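Beta-lactamase Mb2281c (Mycobacterium bovis, PDB 3I7J) is probably a serine hydrolase of the beta-lactamase and penicillin-binding protein family, consistent with hydrolysis of beta-lactams. Local coordinates at residues I20-V25 and D162-S167; H85-L90 and S100-T105; E129-V134 and A157-D162. One frame throughout, in Å; residues are numbered along the deposited sequence.

Overall arrangement
Contacts 1 and 3 use one helix, 153-164, share Asp162 and lie side by side, their centres about 10 Å apart. Both are buried and largely apolar: contact 1 sets the C-terminal end of that helix against the hairpin of 20-25, with an exposed rim where Pro22 lies on the Arg165 guanidinium, whereas contact 3 packs residues 157-162 against the end of helix 119-131 with no touching residue exposed. Ile20 of contact 1 touches Ala157 and Ala160 of contact 3. Contact 2 is a surface contact on the opposite side of the chain's centre, about 32 Å from contact 1 between centres. There, among more polar residues, loop backbone lies on an aromatic ring at the start of helix 101-115.

Contact 1 (I20-V25 and D162-S167); sequences IGPAGV and DLLRPS
Leu164, last in helix 153-164, and Arg165 just past it reach the turn at Pro22 with two different kinds of side chain. The apolar part belongs to Leu164. Its CD2 methyl presses on backbone, 3.4 Å from Gly21 C and 3.5 Å from Pro22 N, so that one branch covers the Gly21-Pro22 peptide link. Ring atom Pro22 CD follows at 4.1 Å from Leu164 CD2, while Ile20 CG2 stands a little farther off, 4.3 Å from the same methyl. The first torsion of Leu164, chi1 -137°, is away from the staggered positions and carries this branch to the turn.

The second kind is a flat cation on an aliphatic ring. Pro22 CB sits over the centre of one face of the Arg165 guanidinium and comes within 3.5 Å of Arg165 NH2. Polar bonds hold that flat group: Arg165 NH1 donates to Leu164 O at 2.9 Å, with the acceptor only 6° out of the guanidinium plane, and NH2 forms a salt bridge with Asp241. Just past the helix, Ser167 N bonds to Asp162 OD1 at 2.8 Å, while OD2 is paired with Arg48.

Within 20-25, a type I turn is closed by bonds in both directions between Gly21 and Gly24, Gly21 N to Gly24 O measuring 2.8 Å. This is the tight beta hairpin joining strands 15-21 and 24-29 at the edge of the six-stranded antiparallel sheet; Leu163 and Leu164 also pack on strand 232-237. Helix laid against sheet in this way is characteristic of the alpha/beta half of serine beta-lactamases and penicillin-binding proteins.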
loop_
_atom_site.group_PDB
_atom_site.type_symbol
_atom_site.label_atom_id
_atom_site.label_comp_id
_atom_site.label_asym_id
_atom_site.label_seq_id
_atom_site.Cartn_x
_atom_site.Cartn_y
_atom_site.Cartn_z
ATOM N N ILE A 20 -12.785 -1.623 -8.495
ATOM C CA ILE A 20 -13.478 -0.496 -7.884
ATOM C C ILE A 20 -13.345 0.759 -8.740
ATOM O O ILE A 20 -12.292 1.031 -9.321
ATOM C CB ILE A 20 -12.910 -0.175 -6.466
ATOM C CG1 ILE A 20 -12.994 -1.415 -5.572
ATOM C CG2 ILE A 20 -13.678 0.981 -5.832
ATOM C CD1 ILE A 20 -11.928 -2.462 -5.872
ATOM N N GLY A 21 -14.435 1.510 -8.815
ATOM C CA GLY A 21 -14.456 2.747 -9.563
ATOM C C GLY A 21 -14.958 3.785 -8.583
ATOM O O GLY A 21 -15.359 3.424 -7.472
ATOM N N PRO A 22 -14.952 5.073 -8.945
ATOM C CA PRO A 22 -15.425 6.128 -8.039
ATOM C C PRO A 22 -16.880 5.945 -7.578
ATOM O O PRO A 22 -17.281 6.461 -6.531
ATOM C CB PRO A 22 -15.218 7.399 -8.858
ATOM C CG PRO A 22 -15.384 6.913 -10.273
ATOM C CD PRO A 22 -14.620 5.620 -10.270
ATOM N N ALA A 23 -17.662 5.198 -8.354
ATOM C CA ALA A 23 -19.061 4.957 -8.017
ATOM C C ALA A 23 -19.250 3.711 -7.153
ATOM O O ALA A 23 -20.311 3.513 -6.567
ATOM C CB ALA A 23 -19.897 4.841 -9.290
ATOM N N GLY A 24 -18.226 2.870 -7.071
ATOM C CA GLY A 24 -18.342 1.673 -6.258
ATOM C C GLY A 24 -17.685 0.466 -6.889
ATOM O O GLY A 24 -16.891 0.590 -7.822
ATOM N N VAL A 25 -18.015 -0.713 -6.373
ATOM C CA VAL A 25 -17.455 -1.954 -6.888
ATOM C C VAL A 25 -18.085 -2.272 -8.241
ATOM O O VAL A 25 -19.305 -2.363 -8.357
ATOM C CB VAL A 25 -17.725 -3.115 -5.922
ATOM C CG1 VAL A 25 -16.970 -4.344 -6.377
ATOM C CG2 VAL A 25 -17.305 -2.718 -4.514
ATOM N N ASP A 162 -11.522 5.061 -0.950
ATOM C CA ASP A 162 -10.954 6.219 -0.279
ATOM C C ASP A 162 -9.706 6.686 -1.030
ATOM O O ASP A 162 -9.370 7.871 -1.018
ATOM C CB ASP A 162 -10.599 5.857 1.164
ATOM C CG ASP A 162 -10.281 7.068 2.006
ATOM O OD1 ASP A 162 -11.190 7.893 2.220
ATOM O OD2 ASP A 162 -9.127 7.200 2.456
ATOM N N LEU A 163 -9.023 5.756 -1.689
ATOM C CA LEU A 163 -7.814 6.101 -2.445
ATOM C C LEU A 163 -8.150 6.729 -3.801
ATOM O O LEU A 163 -7.319 7.394 -4.414
ATOM C CB LEU A 163 -6.951 4.851 -2.651
ATOM C CG LEU A 163 -6.434 4.188 -1.371
ATOM C CD1 LEU A 163 -5.586 2.954 -1.706
ATOM C CD2 LEU A 163 -5.609 5.199 -0.590
ATOM N N LEU A 164 -9.383 6.517 -4.247
ATOM C CA LEU A 164 -9.868 7.027 -5.525
ATOM C C LEU A 164 -10.477 8.414 -5.323
ATOM O O LEU A 164 -10.273 9.321 -6.130
ATOM C CB LEU A 164 -10.911 6.049 -6.064
ATOM C CG LEU A 164 -10.961 5.628 -7.534
ATOM C CD1 LEU A 164 -9.576 5.426 -8.116
ATOM C CD2 LEU A 164 -11.781 4.341 -7.630
ATOM N N ARG A 165 -11.227 8.552 -4.233
ATOM C CA ARG A 165 -11.891 9.798 -3.835
ATOM C C ARG A 165 -11.635 9.940 -2.333
ATOM O O ARG A 165 -12.438 9.495 -1.519
ATOM C CB ARG A 165 -13.401 9.699 -4.090
ATOM C CG ARG A 165 -13.787 9.620 -5.560
ATOM C CD ARG A 165 -13.451 10.920 -6.268
ATOM N NE ARG A 165 -13.851 10.911 -7.679
ATOM C CZ ARG A 165 -13.173 10.307 -8.648
ATOM N NH1 ARG A 165 -12.048 9.655 -8.369
ATOM N NH2 ARG A 165 -13.620 10.359 -9.892
ATOM N N PRO A 166 -10.517 10.573 -1.950
ATOM C CA PRO A 166 -10.151 10.760 -0.542
ATOM C C PRO A 166 -11.222 11.318 0.377
ATOM O O PRO A 166 -11.842 12.332 0.075
ATOM C CB PRO A 166 -8.927 11.668 -0.625
ATOM C CG PRO A 166 -9.164 12.438 -1.890
ATOM C CD PRO A 166 -9.626 11.359 -2.821
ATOM N N SER A 167 -11.441 10.636 1.494
ATOM C CA SER A 167 -12.410 11.085 2.478
ATOM C C SER A 167 -11.782 11.073 3.865
ATOM O O SER A 167 -12.022 11.968 4.679
ATOM C CB SER A 167 -13.636 10.185 2.485
ATOM O OG SER A 167 -14.578 10.665 3.427
#

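Contact 2 (H85-L90 and S100-T105); sequences HSDQAL and SNYGFT
The carbonyl O of Asn101, whose side chain runs beside that of His85 and points the same way, is gripped by two backbone donors of its own helix: Phe104 N at 2.9 Å and Thr105 N at 3.2 Å. One residue earlier, Ser100 provides the N-cap; its OG accepts from Gly103 N at 2.9 Å and is also bonded to Ala83 O, which ties the helix start to the loop leading to His85.

The largest share of the contact is carried by Tyr102. With CG anti to the backbone N (chi1 -171°), its ring turns one face to the Ser86-Asp87 peptide: Asp87 N lies 3.6 Å above the ring plane over the centre, and Ser86 C sits nearer the rim. Thr105 OG1 lies over the opposite face, toward the rim.

This helix start fits a family pattern. Ser40 and Lys43 resemble the SxxK motif of serine beta-lactamases and penicillin-binding proteins, and Tyr99 with Asn101 the accompanying YxN motif. The side chain of Asn101 touches residues of the SxxK pattern, as expected for a YxN asparagine.

At the far end of the ring, Asp87 CB comes to 3.3 Å from Tyr102 CE1. The carboxylate plane of Asp87 makes only 20° with the phenol ring, though the two side chains run at a slant to each other. Asp87 is the centre of an inverse gamma turn, closed by Gln88 N to Ser86 O at 2.7 Å, which folds the chain over the aromatic ring. Nearer the helix backbone, His85 O rests against Tyr102 CB at 3.7 Å.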
loop_
_atom_site.group_PDB
_atom_site.type_symbol
_atom_site.label_atom_id
_atom_site.label_comp_id
_atom_site.label_asym_id
_atom_site.label_seq_id
_atom_site.Cartn_x
_atom_site.Cartn_y
_atom_site.Cartn_z
ATOM N N HIS A 85 14.991 -4.882 8.376
ATOM C CA HIS A 85 14.341 -5.530 9.508
ATOM C C HIS A 85 14.670 -5.023 10.907
ATOM O O HIS A 85 13.897 -5.246 11.835
ATOM C CB HIS A 85 14.631 -7.036 9.463
ATOM C CG HIS A 85 14.223 -7.696 8.185
ATOM N ND1 HIS A 85 12.903 -7.870 7.825
ATOM C CD2 HIS A 85 14.962 -8.214 7.176
ATOM C CE1 HIS A 85 12.848 -8.466 6.647
ATOM N NE2 HIS A 85 14.083 -8.685 6.232
ATOM N N SER A 86 15.803 -4.353 11.073
ATOM C CA SER A 86 16.175 -3.873 12.397
ATOM C C SER A 86 16.529 -2.398 12.443
ATOM O O SER A 86 16.658 -1.732 11.412
ATOM C CB SER A 86 17.359 -4.680 12.940
ATOM O OG SER A 86 18.513 -4.463 12.140
ATOM N N ASP A 87 16.710 -1.914 13.668
ATOM C CA ASP A 87 17.061 -0.529 13.948
ATOM C C ASP A 87 18.524 -0.274 13.606
ATOM O O ASP A 87 19.270 0.319 14.387
ATOM C CB ASP A 87 16.810 -0.237 15.434
ATOM C CG ASP A 87 17.098 1.204 15.807
ATOM O OD1 ASP A 87 17.197 2.053 14.891
ATOM O OD2 ASP A 87 17.209 1.490 17.022
ATOM N N GLN A 88 18.934 -0.730 12.435
ATOM C CA GLN A 88 20.305 -0.542 11.994
ATOM C C GLN A 88 20.318 0.554 10.940
ATOM O O GLN A 88 19.595 0.480 9.948
ATOM C CB GLN A 88 20.843 -1.860 11.420
ATOM C CG GLN A 88 22.185 -1.777 10.706
ATOM C CD GLN A 88 23.355 -1.481 11.634
ATOM O OE1 GLN A 88 23.246 -1.585 12.862
ATOM N NE2 GLN A 88 24.491 -1.125 11.042
ATOM N N ALA A 89 21.122 1.585 11.168
ATOM C CA ALA A 89 21.215 2.689 10.225
ATOM C C ALA A 89 22.280 2.360 9.188
ATOM O O ALA A 89 23.473 2.349 9.495
ATOM C CB ALA A 89 21.570 3.979 10.961
ATOM N N LEU A 90 21.844 2.090 7.959
ATOM C CA LEU A 90 22.767 1.736 6.880
ATOM C C LEU A 90 23.097 2.876 5.926
ATOM O O LEU A 90 23.995 2.741 5.098
ATOM C CB LEU A 90 22.202 0.560 6.084
ATOM C CG LEU A 90 22.012 -0.740 6.868
ATOM C CD1 LEU A 90 21.411 -1.804 5.955
ATOM C CD2 LEU A 90 23.349 -1.202 7.421
ATOM N N SER A 100 11.732 -0.685 3.753
ATOM C CA SER A 100 11.985 -1.119 5.123
ATOM C C SER A 100 10.750 -1.405 5.963
ATOM O O SER A 100 9.819 -0.595 6.020
ATOM C CB SER A 100 12.836 -0.075 5.851
ATOM O OG SER A 100 12.992 -0.420 7.218
ATOM N N ASN A 101 10.743 -2.570 6.607
ATOM C CA ASN A 101 9.647 -2.939 7.498
ATOM C C ASN A 101 9.848 -2.187 8.810
ATOM O O ASN A 101 8.907 -1.605 9.339
ATOM C CB ASN A 101 9.655 -4.435 7.816
ATOM C CG ASN A 101 9.060 -5.291 6.703
ATOM O OD1 ASN A 101 9.153 -6.512 6.754
ATOM N ND2 ASN A 101 8.443 -4.658 5.708
ATOM N N TYR A 102 11.077 -2.199 9.331
ATOM C CA TYR A 102 11.349 -1.534 10.596
ATOM C C TYR A 102 11.075 -0.036 10.508
ATOM O O TYR A 102 10.741 0.597 11.511
ATOM C CB TYR A 102 12.790 -1.806 11.058
ATOM C CG TYR A 102 13.068 -1.316 12.465
ATOM C CD1 TYR A 102 13.718 -0.105 12.681
ATOM C CD2 TYR A 102 12.604 -2.023 13.578
ATOM C CE1 TYR A 102 13.892 0.399 13.968
ATOM C CE2 TYR A 102 12.774 -1.526 14.875
ATOM C CZ TYR A 102 13.415 -0.313 15.060
ATOM O OH TYR A 102 13.569 0.207 16.328
ATOM N N GLY A 103 11.213 0.526 9.310
ATOM C CA GLY A 103 10.925 1.935 9.125
ATOM C C GLY A 103 9.467 2.190 9.481
ATOM O O GLY A 103 9.136 3.228 10.052
ATOM N N PHE A 104 8.585 1.243 9.164
ATOM C CA PHE A 104 7.174 1.415 9.479
ATOM C C PHE A 104 6.891 1.163 10.954
ATOM O O PHE A 104 5.912 1.676 11.492
ATOM C CB PHE A 104 6.289 0.514 8.600
ATOM C CG PHE A 104 5.701 1.223 7.401
ATOM C CD1 PHE A 104 6.508 2.005 6.574
ATOM C CD2 PHE A 104 4.348 1.107 7.096
ATOM C CE1 PHE A 104 5.978 2.666 5.461
ATOM C CE2 PHE A 104 3.802 1.762 5.983
ATOM C CZ PHE A 104 4.623 2.543 5.168
ATOM N N THR A 105 7.739 0.385 11.619
ATOM C CA THR A 105 7.520 0.155 13.042
ATOM C C THR A 105 7.863 1.438 13.782
ATOM O O THR A 105 7.176 1.802 14.730
ATOM C CB THR A 105 8.390 -0.986 13.607
ATOM O OG1 THR A 105 9.766 -0.661 13.416
ATOM C CG2 THR A 105 8.081 -2.292 12.907
#

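Contact 3 (E129-V134 and A157-D162); sequences EPLGMV and AVFAGD
Leu131 and Met133 point into helix 153-164 from either side of Gly132, where a Schellman motif ends helix 119-131. The CD1 methyl of Leu131 arrives 3.8 Å from Asp162 CB; the two side chains cross at about a right angle. The same methyl lies 4.1 Å from Phe159 CD1, while Leu131 CB meets Val158 CG1 at 3.8 Å.

Met133, present as selenomethionine, is bent at chi3 (-140°). That bend turns its CE methyl back toward the helix, 3.4 Å from Phe159 CB and 3.5 Å from Val158 CG1. CE is modelled nearer still to backbone, 3.1 Å from Phe159 N, so short that the methyl's placing is doubtful. CE lies at the edge of the Phe159 ring, near its plane. The selenium makes an oblique Met-aromatic contact, 5.2 Å from SE to the ring centroid. Val158 sets CG1 anti to its backbone N, which directs that methyl at Leu131 O, 3.1 Å from Val158 CG1. Phe159 also packs on Val127 and on Pro44, Leu45 and Arg48 of helix 42-56.

The two segments cohere by dispersion and close fit, while the Asp162 carboxylate finds its partners, Arg48, Ser167 and Thr168, outside this contact.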
loop_
_atom_site.group_PDB
_atom_site.type_symbol
_atom_site.label_atom_id
_atom_site.label_comp_id
_atom_site.label_asym_id
_atom_site.label_seq_id
_atom_site.Cartn_x
_atom_site.Cartn_y
_atom_site.Cartn_z
ATOM N N GLU A 129 -12.620 2.094 11.030
ATOM C CA GLU A 129 -13.932 2.406 11.579
ATOM C C GLU A 129 -14.656 3.461 10.725
ATOM O O GLU A 129 -15.821 3.289 10.367
ATOM C CB GLU A 129 -13.753 2.889 13.024
ATOM C CG GLU A 129 -14.995 2.906 13.894
ATOM C CD GLU A 129 -16.031 3.908 13.427
ATOM O OE1 GLU A 129 -15.652 5.051 13.075
ATOM O OE2 GLU A 129 -17.230 3.557 13.426
ATOM N N PRO A 130 -13.973 4.562 10.372
ATOM C CA PRO A 130 -14.651 5.578 9.556
ATOM C C PRO A 130 -15.126 5.070 8.193
ATOM O O PRO A 130 -16.130 5.546 7.664
ATOM C CB PRO A 130 -13.601 6.684 9.425
ATOM C CG PRO A 130 -12.813 6.555 10.706
ATOM C CD PRO A 130 -12.654 5.041 10.818
ATOM N N LEU A 131 -14.416 4.099 7.626
ATOM C CA LEU A 131 -14.787 3.550 6.319
ATOM C C LEU A 131 -15.636 2.280 6.404
ATOM O O LEU A 131 -15.997 1.706 5.378
ATOM C CB LEU A 131 -13.522 3.269 5.494
ATOM C CG LEU A 131 -12.722 4.506 5.051
ATOM C CD1 LEU A 131 -11.400 4.116 4.405
ATOM C CD2 LEU A 131 -13.562 5.312 4.083
ATOM N N GLY A 132 -15.949 1.837 7.617
ATOM C CA GLY A 132 -16.749 0.636 7.775
ATOM C C GLY A 132 -16.001 -0.672 7.571
ATOM O O GLY A 132 -16.620 -1.692 7.269
HETATM N N MSE A 133 -14.678 -0.645 7.719
HETATM C CA MSE A 133 -13.845 -1.839 7.569
HETATM C C MSE A 133 -13.856 -2.667 8.849
HETATM O O MSE A 133 -12.863 -2.712 9.580
HETATM C CB MSE A 133 -12.413 -1.422 7.238
HETATM C CG MSE A 133 -12.225 -1.081 5.770
HETATM SE SE MSE A 133 -10.743 0.120 5.347
HETATM C CE MSE A 133 -11.667 1.147 4.021
ATOM N N VAL A 134 -14.966 -3.351 9.102
ATOM C CA VAL A 134 -15.106 -4.132 10.326
ATOM C C VAL A 134 -14.445 -5.513 10.364
ATOM O O VAL A 134 -14.563 -6.241 11.351
ATOM C CB VAL A 134 -16.605 -4.260 10.718
ATOM C CG1 VAL A 134 -17.181 -2.873 10.969
ATOM C CG2 VAL A 134 -17.394 -4.963 9.617
ATOM N N ALA A 157 -11.855 -3.125 -0.741
ATOM C CA ALA A 157 -12.595 -2.494 -1.830
ATOM C C ALA A 157 -13.042 -1.109 -1.370
ATOM O O ALA A 157 -12.970 -0.140 -2.125
ATOM C CB ALA A 157 -13.808 -3.342 -2.194
ATOM N N VAL A 158 -13.509 -1.037 -0.126
ATOM C CA VAL A 158 -13.944 0.217 0.476
ATOM C C VAL A 158 -12.724 1.133 0.600
ATOM O O VAL A 158 -12.803 2.331 0.322
ATOM C CB VAL A 158 -14.543 -0.025 1.887
ATOM C CG1 VAL A 158 -14.866 1.302 2.557
ATOM C CG2 VAL A 158 -15.804 -0.883 1.779
ATOM N N PHE A 159 -11.594 0.561 1.013
ATOM C CA PHE A 159 -10.360 1.326 1.165
ATOM C C PHE A 159 -9.961 1.921 -0.179
ATOM O O PHE A 159 -9.647 3.113 -0.274
ATOM C CB PHE A 159 -9.235 0.436 1.708
ATOM C CG PHE A 159 -7.993 1.198 2.085
ATOM C CD1 PHE A 159 -8.024 2.158 3.099
ATOM C CD2 PHE A 159 -6.795 0.966 1.425
ATOM C CE1 PHE A 159 -6.877 2.877 3.452
ATOM C CE2 PHE A 159 -5.644 1.680 1.771
ATOM C CZ PHE A 159 -5.688 2.641 2.791
ATOM N N ALA A 160 -9.998 1.094 -1.222
ATOM C CA ALA A 160 -9.653 1.553 -2.570
ATOM C C ALA A 160 -10.533 2.744 -2.950
ATOM O O ALA A 160 -10.112 3.622 -3.705
ATOM C CB ALA A 160 -9.842 0.414 -3.580
ATOM N N GLY A 161 -11.755 2.766 -2.421
ATOM C CA GLY A 161 -12.657 3.864 -2.710
ATOM C C GLY A 161 -12.112 5.160 -2.135
ATOM O O GLY A 161 -12.206 6.227 -2.746
ATOM N N ASP A 162 -11.522 5.061 -0.950
ATOM C CA ASP A 162 -10.954 6.219 -0.279
ATOM C C ASP A 162 -9.706 6.686 -1.030
ATOM O O ASP A 162 -9.370 7.871 -1.018
ATOM C CB ASP A 162 -10.599 5.857 1.164
ATOM C CG ASP A 162 -10.281 7.068 2.006
ATOM O OD1 ASP A 162 -11.190 7.893 2.220
ATOM O OD2 ASP A 162 -9.127 7.200 2.456
#